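Local coordinates for dehydrogenase (Sinorhizobium meliloti, PDB 3UOE), which probably acts as an oxidoreductase of the LDH2/MDH2 (malate/L-lactate dehydrogenase) family, with its precise substrate not established, at residues A[66-71]-A[203-209]; A[162-166]-A[272-277]; A[307-311]-A[324-330]; A[58-63]-A[332-337]. All coordinates share one frame; numbering follows the deposited sequence.

Contact 1: A[66-71]-A[203-209]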
# COMPACT_ATOMS: atom_id res chain seq x y z
N SER A 66 12.87 17.84 -1.03
CA SER A 66 12.42 17.46 -2.36
C SER A 66 10.97 17.90 -2.62
O SER A 66 10.58 18.12 -3.76
CB SER A 66 12.54 15.95 -2.57
OG SER A 66 11.65 15.25 -1.70
N HIS A 67 10.18 18.02 -1.55
CA HIS A 67 8.77 18.41 -1.65
C HIS A 67 8.53 19.73 -0.93
O HIS A 67 7.40 20.07 -0.58
CB HIS A 67 7.88 17.31 -1.07
CG HIS A 67 7.76 16.11 -1.96
ND1 HIS A 67 8.84 15.32 -2.29
CD2 HIS A 67 6.69 15.60 -2.62
CE1 HIS A 67 8.44 14.36 -3.10
NE2 HIS A 67 7.15 14.51 -3.33
N GLY A 68 9.62 20.47 -0.71
CA GLY A 68 9.58 21.74 0.00
C GLY A 68 9.59 22.90 -0.96
O GLY A 68 8.99 22.84 -2.03
N LEU A 69 10.32 23.95 -0.60
CA LEU A 69 10.25 25.20 -1.33
C LEU A 69 10.78 25.16 -2.77
O LEU A 69 10.45 26.04 -3.56
CB LEU A 69 10.91 26.33 -0.54
CG LEU A 69 10.13 26.79 0.71
CD1 LEU A 69 11.05 27.46 1.72
CD2 LEU A 69 8.97 27.71 0.32
N GLN A 70 11.59 24.16 -3.11
CA GLN A 70 12.09 24.06 -4.49
C GLN A 70 10.92 23.84 -5.44
O GLN A 70 11.03 24.08 -6.64
CB GLN A 70 13.15 22.96 -4.65
CG GLN A 70 12.62 21.53 -4.65
CD GLN A 70 13.72 20.48 -4.75
OE1 GLN A 70 14.72 20.52 -4.02
NE2 GLN A 70 13.55 19.52 -5.66
N ARG A 71 9.78 23.43 -4.89
CA ARG A 71 8.56 23.24 -5.67
C ARG A 71 7.84 24.55 -6.01
O ARG A 71 7.02 24.59 -6.92
CB ARG A 71 7.58 22.37 -4.89
CG ARG A 71 8.10 21.02 -4.55
CD ARG A 71 8.19 20.19 -5.79
NE ARG A 71 8.66 18.85 -5.48
CZ ARG A 71 8.43 17.79 -6.24
NH1 ARG A 71 7.71 17.91 -7.35
NH2 ARG A 71 8.91 16.60 -5.88
N SER A 203 13.22 9.96 -4.70
CA SER A 203 12.42 10.97 -5.39
C SER A 203 13.18 11.60 -6.56
O SER A 203 14.40 11.71 -6.53
CB SER A 203 12.02 12.07 -4.40
OG SER A 203 11.21 13.05 -5.03
N MSE A 204 12.47 12.03 -7.59
CA MSE A 204 13.12 12.77 -8.67
C MSE A 204 13.49 14.15 -8.14
O MSE A 204 14.52 14.72 -8.52
CB MSE A 204 12.20 12.89 -9.89
CG MSE A 204 12.85 13.54 -11.10
SE MSE A 204 14.57 12.73 -11.62
CE MSE A 204 13.97 11.25 -12.76
N GLY A 205 12.64 14.66 -7.25
CA GLY A 205 12.93 15.90 -6.56
C GLY A 205 14.32 15.88 -5.93
O GLY A 205 15.07 16.85 -6.05
N LYS A 206 14.66 14.77 -5.28
CA LYS A 206 15.97 14.63 -4.65
C LYS A 206 17.08 14.53 -5.69
O LYS A 206 18.18 15.02 -5.47
CB LYS A 206 16.02 13.40 -3.74
CG LYS A 206 17.33 13.27 -2.99
CD LYS A 206 17.43 11.93 -2.32
CE LYS A 206 16.55 11.85 -1.09
NZ LYS A 206 17.16 12.58 0.05
N ILE A 207 16.79 13.90 -6.82
CA ILE A 207 17.79 13.80 -7.86
C ILE A 207 18.05 15.18 -8.46
O ILE A 207 19.19 15.53 -8.75
CB ILE A 207 17.40 12.78 -8.95
CG1 ILE A 207 17.66 11.36 -8.45
CG2 ILE A 207 18.20 13.02 -10.24
CD1 ILE A 207 17.19 10.28 -9.42
N ASN A 208 16.98 15.97 -8.63
CA ASN A 208 17.10 17.32 -9.15
C ASN A 208 17.99 18.16 -8.25
O ASN A 208 18.85 18.90 -8.73
CB ASN A 208 15.73 17.98 -9.29
CG ASN A 208 14.86 17.31 -10.33
OD1 ASN A 208 15.35 16.55 -11.17
ND2 ASN A 208 13.57 17.57 -10.29
N ASN A 209 17.78 18.02 -6.95
CA ASN A 209 18.62 18.68 -5.96
C ASN A 209 20.09 18.30 -6.12
O ASN A 209 20.98 19.15 -5.98
CB ASN A 209 18.13 18.39 -4.54
CG ASN A 209 19.05 18.95 -3.47
OD1 ASN A 209 20.07 18.33 -3.13
ND2 ASN A 209 18.70 20.11 -2.93
O HOH W 1 11.66 19.42 -8.14
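Gln70 joins the loop 66-71 to the first turn of helix 204-213 by donating from NE2 to Gly205 O, 3.1 Å away and fairly straight at 160°. The acceptor lies in the plane of the Gln70 amide, whereas the donor stands above the carbonyl plane of Gly205, on the face opposite to Asn209 N, the helical donor to the same oxygen. Water 1 accepts from the same NE2 and, weakly, from Asn208 ND2, while Asn208 OD1 takes a hydrogen bond from Gln237. A leucine in place of Gln70 would probably cost the helix its hydrogen bond to the loop at Gly205 O and strip water 1 of its link to the loop. Close by, Ser66 CB packs 3.6 Å from Lys206 N, and His67 CE1 comes edge-on to within 3.6 Å of Ser203 OG. Ser203 is the N-cap of the helix: with OG anti to its own backbone N (chi1 -179°), it accepts a weak bond from Gly205 N. Behind this first shell, Ser66 OG and His67 ND1 share a hydrogen bond of 2.9 Å at the ring edge. Arg71 bends back over one face of that imidazole, and its NE donates to Ser66 O at 2.7 Å, in the carbonyl plane.

Contact 2: A[162-166]-A[272-277]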
# COMPACT_ATOMS: atom_id res chain seq x y z
N THR A 162 -0.24 10.11 -8.23
CA THR A 162 0.65 9.68 -9.30
C THR A 162 1.45 10.85 -9.88
O THR A 162 1.35 11.99 -9.38
CB THR A 162 -0.12 8.96 -10.41
OG1 THR A 162 -1.12 9.84 -10.95
CG2 THR A 162 -0.77 7.68 -9.88
N SER A 163 2.22 10.59 -10.92
CA SER A 163 3.14 11.59 -11.46
C SER A 163 3.54 11.31 -12.90
O SER A 163 3.05 10.38 -13.51
CB SER A 163 4.41 11.62 -10.61
OG SER A 163 5.23 10.51 -10.95
N GLU A 164 4.43 12.15 -13.43
CA GLU A 164 5.11 11.88 -14.69
C GLU A 164 5.81 10.53 -14.58
O GLU A 164 6.28 10.14 -13.50
CB GLU A 164 6.17 12.94 -14.99
CG GLU A 164 5.67 14.27 -15.54
CD GLU A 164 5.27 15.25 -14.45
OE1 GLU A 164 5.02 14.81 -13.30
OE2 GLU A 164 5.22 16.47 -14.74
N ALA A 165 5.88 9.81 -15.70
CA ALA A 165 6.62 8.57 -15.76
C ALA A 165 8.09 8.83 -15.44
O ALA A 165 8.81 9.45 -16.22
CB ALA A 165 6.48 7.95 -17.16
N LEU A 166 8.53 8.36 -14.27
CA LEU A 166 9.91 8.61 -13.85
C LEU A 166 10.61 7.35 -13.39
O LEU A 166 11.83 7.36 -13.19
CB LEU A 166 9.92 9.63 -12.71
CG LEU A 166 9.40 11.01 -13.09
CD1 LEU A 166 9.12 11.85 -11.85
CD2 LEU A 166 10.36 11.71 -14.05
N VAL A 272 1.49 11.57 -18.50
CA VAL A 272 1.34 12.58 -17.46
C VAL A 272 2.34 13.72 -17.59
O VAL A 272 3.54 13.50 -17.79
CB VAL A 272 1.43 11.94 -16.05
CG1 VAL A 272 1.51 13.03 -14.97
CG2 VAL A 272 0.24 11.01 -15.81
N ASN A 273 1.84 14.96 -17.51
CA ASN A 273 2.71 16.14 -17.41
C ASN A 273 2.16 17.10 -16.35
O ASN A 273 1.23 16.77 -15.60
CB ASN A 273 2.79 16.92 -18.73
CG ASN A 273 2.71 16.04 -19.95
OD1 ASN A 273 1.67 16.00 -20.64
ND2 ASN A 273 3.80 15.36 -20.27
N GLY A 274 2.71 18.31 -16.33
CA GLY A 274 2.11 19.39 -15.57
C GLY A 274 2.54 19.49 -14.12
O GLY A 274 2.03 20.32 -13.37
N THR A 275 3.47 18.63 -13.71
CA THR A 275 3.99 18.68 -12.36
C THR A 275 5.42 19.22 -12.34
O THR A 275 5.79 20.04 -11.50
CB THR A 275 3.89 17.30 -11.70
OG1 THR A 275 2.69 17.23 -10.91
CG2 THR A 275 5.09 17.01 -10.84
N LEU A 276 6.23 18.77 -13.30
CA LEU A 276 7.61 19.20 -13.41
C LEU A 276 7.82 20.15 -14.59
O LEU A 276 8.95 20.40 -15.00
CB LEU A 276 8.53 17.98 -13.55
CG LEU A 276 8.40 16.97 -12.41
CD1 LEU A 276 9.19 15.71 -12.74
CD2 LEU A 276 8.86 17.56 -11.07
N ASP A 277 6.74 20.67 -15.14
CA ASP A 277 6.83 21.66 -16.21
C ASP A 277 5.79 22.73 -15.98
O ASP A 277 4.88 22.56 -15.18
CB ASP A 277 6.63 21.00 -17.59
CG ASP A 277 5.18 20.60 -17.84
OD1 ASP A 277 4.31 21.49 -17.93
OD2 ASP A 277 4.92 19.38 -17.94
O HOH W 2 6.35 17.36 -16.89
O HOH W 3 5.51 11.38 -18.10
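The two irregular loops come nearest at Glu164 and Val272, whose CA atoms are 4.7 Å apart, and neither segment contains regular helix or strand. From there Glu164 reaches along the second loop: its CG sits beside the backbone N (chi1 -78°) and the chain bends at chi2 (87°), passing Val272 O on the way to the backbone of 275-276. Glu164 OE2 receives two amides, Leu276 N at 2.9 Å and Thr275 N at 3.0 Å, both on the syn side but from opposite faces of the carboxylate plane. Water 2 also donates to Glu164 OE2 and to Asp277 OD2, so it bridges two acidic groups that are 4.3 Å apart between these oxygens. The other oxygen, OE1, is buried against Thr275 CB and CG2 and has no polar partner in the model. A second bridge runs through water 3, which accepts from Ala165 N and donates to Val272 O. Val272 CG1 packs on the Ser163 carbonyl, 3.4 Å from Ser163 C; separately, the ends of Leu166 and Leu276 meet tip to tip, CD1 to CD1. The arrangement ties the loop that follows strand 156-161 to the one that leads into strand 285-291, its neighbour in the central mixed sheet. Replacing Glu164 by an alanine would probably leave the amides of Thr275 and Leu276 without their shared acceptor and the 272-277 loop freer to move. Two amides and a water on one oxygen probably stabilise a charged Glu164, offsetting the nearby Asp277, which itself accepts from Gly274 N and from the backbone at Ile279.

Contact 3: A[307-311]-A[324-330]; sequences LDRLR and IPGDGAR
Arg311, in the last turn of helix 300-311, reaches across to the type II turn that leads from Ile324 to Asp327 and into helix 327-339, with Gly326 as its N-cap. From CB the chain runs extended to NE. Arg311 CG rests 3.7 Å from Ile324 CG1, and CD passes near Asp327 OD2. Arg311 NE then donates to Asp327 OD2 at 3.0 Å on the syn side, tilted from the carboxylate plane, while its NH2 reaches Asp327 OD1 at 3.1 Å on its syn lone pair. This side-on salt bridge has one nitrogen on each oxygen, although the two flat groups are turned 35° against each other. One face of the Arg311 guanidinium lies over Ile324 CG1, which is 3.5 Å from CZ, and the third nitrogen, NH1, turns back to a salt bridge with Asp308 on its own helix. Past the arginine, Ile324 sends CD1 against Leu310 CB and Leu307 O, and its CG2 touches Leu307 CD2. Leu307, Leu310 and Ile324 also pack on Leu258, Leu176 and Tyr250 of the second subunit, so this apolar patch belongs to the dimer interface. Arg330 adds a weak bond to Asp327 OD1 and sends its NH1 to Pro192 O. The turn itself is pinned by Ile324 N, which donates to Asp327 OD2 at 2.7 Å from the carboxylate face opposite to Arg311 NE.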
# COMPACT_ATOMS: atom_id res chain seq x y z
N LEU A 307 2.35 0.23 20.12
CA LEU A 307 3.42 1.01 19.51
C LEU A 307 4.51 1.35 20.55
O LEU A 307 5.70 1.31 20.24
CB LEU A 307 2.88 2.27 18.85
CG LEU A 307 1.81 2.10 17.77
CD1 LEU A 307 1.29 3.45 17.28
CD2 LEU A 307 2.32 1.26 16.59
N ASP A 308 4.11 1.67 21.77
CA ASP A 308 5.08 1.93 22.84
C ASP A 308 5.95 0.69 23.05
O ASP A 308 7.18 0.79 23.14
CB ASP A 308 4.38 2.31 24.14
CG ASP A 308 3.91 3.75 24.16
OD1 ASP A 308 4.40 4.54 23.33
OD2 ASP A 308 3.04 4.08 24.99
N ARG A 309 5.30 -0.46 23.12
CA ARG A 309 5.99 -1.74 23.24
C ARG A 309 7.07 -1.89 22.16
O ARG A 309 8.22 -2.25 22.45
CB ARG A 309 4.98 -2.89 23.17
CG ARG A 309 5.59 -4.26 23.38
CD ARG A 309 4.56 -5.38 23.26
NE ARG A 309 5.18 -6.69 23.43
CZ ARG A 309 4.52 -7.83 23.59
NH1 ARG A 309 3.20 -7.85 23.60
NH2 ARG A 309 5.19 -8.96 23.74
N LEU A 310 6.69 -1.61 20.92
CA LEU A 310 7.63 -1.69 19.80
C LEU A 310 8.84 -0.76 19.99
O LEU A 310 9.98 -1.16 19.76
CB LEU A 310 6.93 -1.38 18.47
CG LEU A 310 6.38 -2.57 17.67
CD1 LEU A 310 5.57 -3.49 18.56
CD2 LEU A 310 5.56 -2.10 16.46
N ARG A 311 8.57 0.47 20.43
CA ARG A 311 9.63 1.45 20.67
C ARG A 311 10.64 0.97 21.71
O ARG A 311 11.82 1.31 21.65
CB ARG A 311 9.03 2.79 21.12
CG ARG A 311 8.35 3.59 20.01
CD ARG A 311 8.19 5.06 20.43
NE ARG A 311 7.40 5.81 19.46
CZ ARG A 311 6.07 5.88 19.49
NH1 ARG A 311 5.40 5.25 20.44
NH2 ARG A 311 5.43 6.58 18.57
N ILE A 324 8.69 4.31 15.33
CA ILE A 324 7.42 4.19 14.64
C ILE A 324 7.33 5.25 13.54
O ILE A 324 7.74 6.39 13.74
CB ILE A 324 6.25 4.42 15.61
CG1 ILE A 324 6.43 3.54 16.86
CG2 ILE A 324 4.93 4.15 14.92
CD1 ILE A 324 6.59 2.06 16.56
N PRO A 325 6.81 4.86 12.35
CA PRO A 325 6.67 5.82 11.25
C PRO A 325 6.04 7.12 11.72
O PRO A 325 4.94 7.10 12.28
CB PRO A 325 5.75 5.09 10.27
CG PRO A 325 6.11 3.64 10.47
CD PRO A 325 6.42 3.50 11.96
N GLY A 326 6.73 8.23 11.50
CA GLY A 326 6.29 9.51 12.03
C GLY A 326 7.15 10.07 13.16
O GLY A 326 7.16 11.27 13.38
N ASP A 327 7.87 9.21 13.87
CA ASP A 327 8.79 9.67 14.92
C ASP A 327 9.89 10.56 14.35
O ASP A 327 10.11 11.69 14.81
CB ASP A 327 9.44 8.50 15.66
CG ASP A 327 8.45 7.70 16.48
OD1 ASP A 327 7.34 8.21 16.77
OD2 ASP A 327 8.79 6.55 16.85
N GLY A 328 10.60 10.05 13.35
CA GLY A 328 11.71 10.79 12.77
C GLY A 328 11.28 12.16 12.30
O GLY A 328 11.89 13.17 12.65
N ALA A 329 10.21 12.20 11.51
CA ALA A 329 9.71 13.46 10.97
C ALA A 329 9.41 14.45 12.09
O ALA A 329 9.76 15.63 12.01
CB ALA A 329 8.46 13.21 10.13
N ARG A 330 8.77 13.96 13.15
CA ARG A 330 8.45 14.82 14.29
C ARG A 330 9.70 15.33 15.00
O ARG A 330 9.77 16.51 15.35
CB ARG A 330 7.52 14.11 15.28
CG ARG A 330 6.05 14.28 14.92
CD ARG A 330 5.14 13.82 16.04
NE ARG A 330 5.31 12.39 16.29
CZ ARG A 330 4.62 11.44 15.66
NH1 ARG A 330 3.71 11.75 14.74
NH2 ARG A 330 4.85 10.17 15.97

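Contact 4: A[58-63]-A[332-337]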
# COMPACT_ATOMS: atom_id res chain seq x y z
N GLU A 58 6.34 22.52 5.85
CA GLU A 58 6.33 21.29 6.64
C GLU A 58 7.30 20.28 6.04
O GLU A 58 8.01 19.59 6.76
CB GLU A 58 4.92 20.71 6.74
CG GLU A 58 3.97 21.46 7.67
CD GLU A 58 4.43 21.49 9.13
OE1 GLU A 58 5.07 20.53 9.60
OE2 GLU A 58 4.15 22.48 9.83
N ALA A 59 7.32 20.19 4.71
CA ALA A 59 8.30 19.34 4.03
C ALA A 59 9.73 19.74 4.41
O ALA A 59 10.51 18.90 4.86
CB ALA A 59 8.10 19.41 2.51
N GLU A 60 10.05 21.03 4.24
CA GLU A 60 11.35 21.57 4.65
C GLU A 60 11.67 21.22 6.11
O GLU A 60 12.71 20.66 6.41
CB GLU A 60 11.39 23.09 4.48
CG GLU A 60 11.23 23.57 3.06
CD GLU A 60 12.45 23.27 2.20
OE1 GLU A 60 13.43 22.70 2.71
OE2 GLU A 60 12.41 23.60 1.00
N LEU A 61 10.75 21.55 7.01
CA LEU A 61 10.96 21.33 8.45
C LEU A 61 11.21 19.86 8.79
O LEU A 61 11.94 19.55 9.74
CB LEU A 61 9.78 21.86 9.28
CG LEU A 61 9.51 23.37 9.34
CD1 LEU A 61 8.12 23.64 9.90
CD2 LEU A 61 10.59 24.11 10.15
N ARG A 62 10.60 18.97 8.02
CA ARG A 62 10.67 17.54 8.31
C ARG A 62 11.82 16.82 7.59
O ARG A 62 11.93 15.60 7.66
CB ARG A 62 9.34 16.85 7.99
CG ARG A 62 8.20 17.33 8.86
CD ARG A 62 6.86 16.83 8.37
NE ARG A 62 5.90 16.85 9.46
CZ ARG A 62 4.77 17.54 9.46
NH1 ARG A 62 4.43 18.25 8.39
NH2 ARG A 62 3.96 17.50 10.51
N GLY A 63 12.66 17.58 6.91
CA GLY A 63 13.80 17.00 6.21
C GLY A 63 13.44 16.39 4.87
O GLY A 63 14.11 15.47 4.40
N ARG A 332 12.65 15.73 13.61
CA ARG A 332 13.28 16.70 12.71
C ARG A 332 12.53 18.03 12.70
O ARG A 332 13.15 19.09 12.70
CB ARG A 332 13.41 16.14 11.30
CG ARG A 332 14.39 14.99 11.21
CD ARG A 332 14.61 14.52 9.76
NE ARG A 332 13.49 13.75 9.23
CZ ARG A 332 13.35 12.43 9.37
NH1 ARG A 332 14.25 11.72 10.04
NH2 ARG A 332 12.29 11.82 8.83
N ARG A 333 11.20 17.98 12.74
CA ARG A 333 10.42 19.22 12.72
C ARG A 333 10.75 20.07 13.93
O ARG A 333 11.00 21.27 13.81
CB ARG A 333 8.92 18.94 12.65
CG ARG A 333 8.10 20.20 12.48
CD ARG A 333 6.60 19.92 12.59
NE ARG A 333 5.83 21.06 12.11
CZ ARG A 333 5.62 22.18 12.81
NH1 ARG A 333 6.13 22.32 14.03
NH2 ARG A 333 4.91 23.17 12.28
N ALA A 334 10.75 19.44 15.10
CA ALA A 334 11.02 20.12 16.35
C ALA A 334 12.38 20.81 16.34
O ALA A 334 12.54 21.90 16.87
CB ALA A 334 10.91 19.15 17.53
N ALA A 335 13.37 20.16 15.73
CA ALA A 335 14.72 20.71 15.70
C ALA A 335 14.85 21.87 14.70
O ALA A 335 15.58 22.83 14.95
CB ALA A 335 15.74 19.62 15.40
N ALA A 336 14.15 21.79 13.58
CA ALA A 336 14.25 22.83 12.56
C ALA A 336 13.45 24.08 12.93
O ALA A 336 13.81 25.19 12.56
CB ALA A 336 13.83 22.30 11.19
N ALA A 337 12.36 23.89 13.66
CA ALA A 337 11.58 25.04 14.11
C ALA A 337 12.45 25.87 15.04
O ALA A 337 12.33 27.09 15.11
CB ALA A 337 10.29 24.60 14.81
O HOH W 4 10.83 13.39 6.68
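Arg333 holds CG anti to its backbone N (chi1 -174°) and runs extended to NE, while Glu58 bends at chi2 (-62°), and the two chains thereby cross obliquely with their charged ends side by side. The contact packs the C-terminal end of helix 46-61, closed by a Schellman motif with Gly63 at the C-prime position, against helix 327-339. NE of Arg333 donates to Glu58 OE1 and NH2 of Arg333 to Glu58 OE2, each at 2.7 Å and each on a syn lone pair. With the guanidinium and carboxylate only 7° from coplanar, this is a side-on, two-pronged salt bridge. Arg62 NH1 forms a further salt bridge with Glu58 OE1 from within the same segment, and Arg62 NH2 pairs with Glu148. The shared carboxylate probably offsets the closeness of the two arginines, whose planes are steeply inclined and of which Arg62 turns one face to Arg333 CD. Leu61 packs beside the pair: CD1 lies over one face of the Arg333 guanidinium, and CD2 meets Ala336 CB at 3.9 Å. Ala336 CB lies 3.6 Å from Leu61 O, a small side chain that probably lets the helices approach closely. Leu61 O also receives a CA-H...O contact from Arg333 CA at 3.4 Å. Just past the end of helix 46-61, Arg62 O receives NE of Arg332, whose chain bends at chi3, at 2.9 Å from above the carbonyl plane. Water 4 completes this corner, donating to Arg62 O at 2.7 Å and accepting from Arg332 NH2 at 3.0 Å.

Contacts 1 and 2 are interlocked along the chain and touch in space, their centres 13 Å apart: Met204 CB packs 3.8 Å from Leu166 CD1, and Arg71 NH1 lies 3.9 Å from Leu276 CD2. Contact 1 also adjoins contact 4, where Glu60 OE2 accepts a hydrogen bond from Leu69 N, 2.7 Å away, so the loop after helix 46-61 links the two. Contacts 3 and 4 share helix 327-339, with centres 16 Å apart, one at its start and the other further along. Contact 2 stands apart from contact 3, about 32 Å between centres and across the middle of the chain. Contact 3 alone reaches the second subunit.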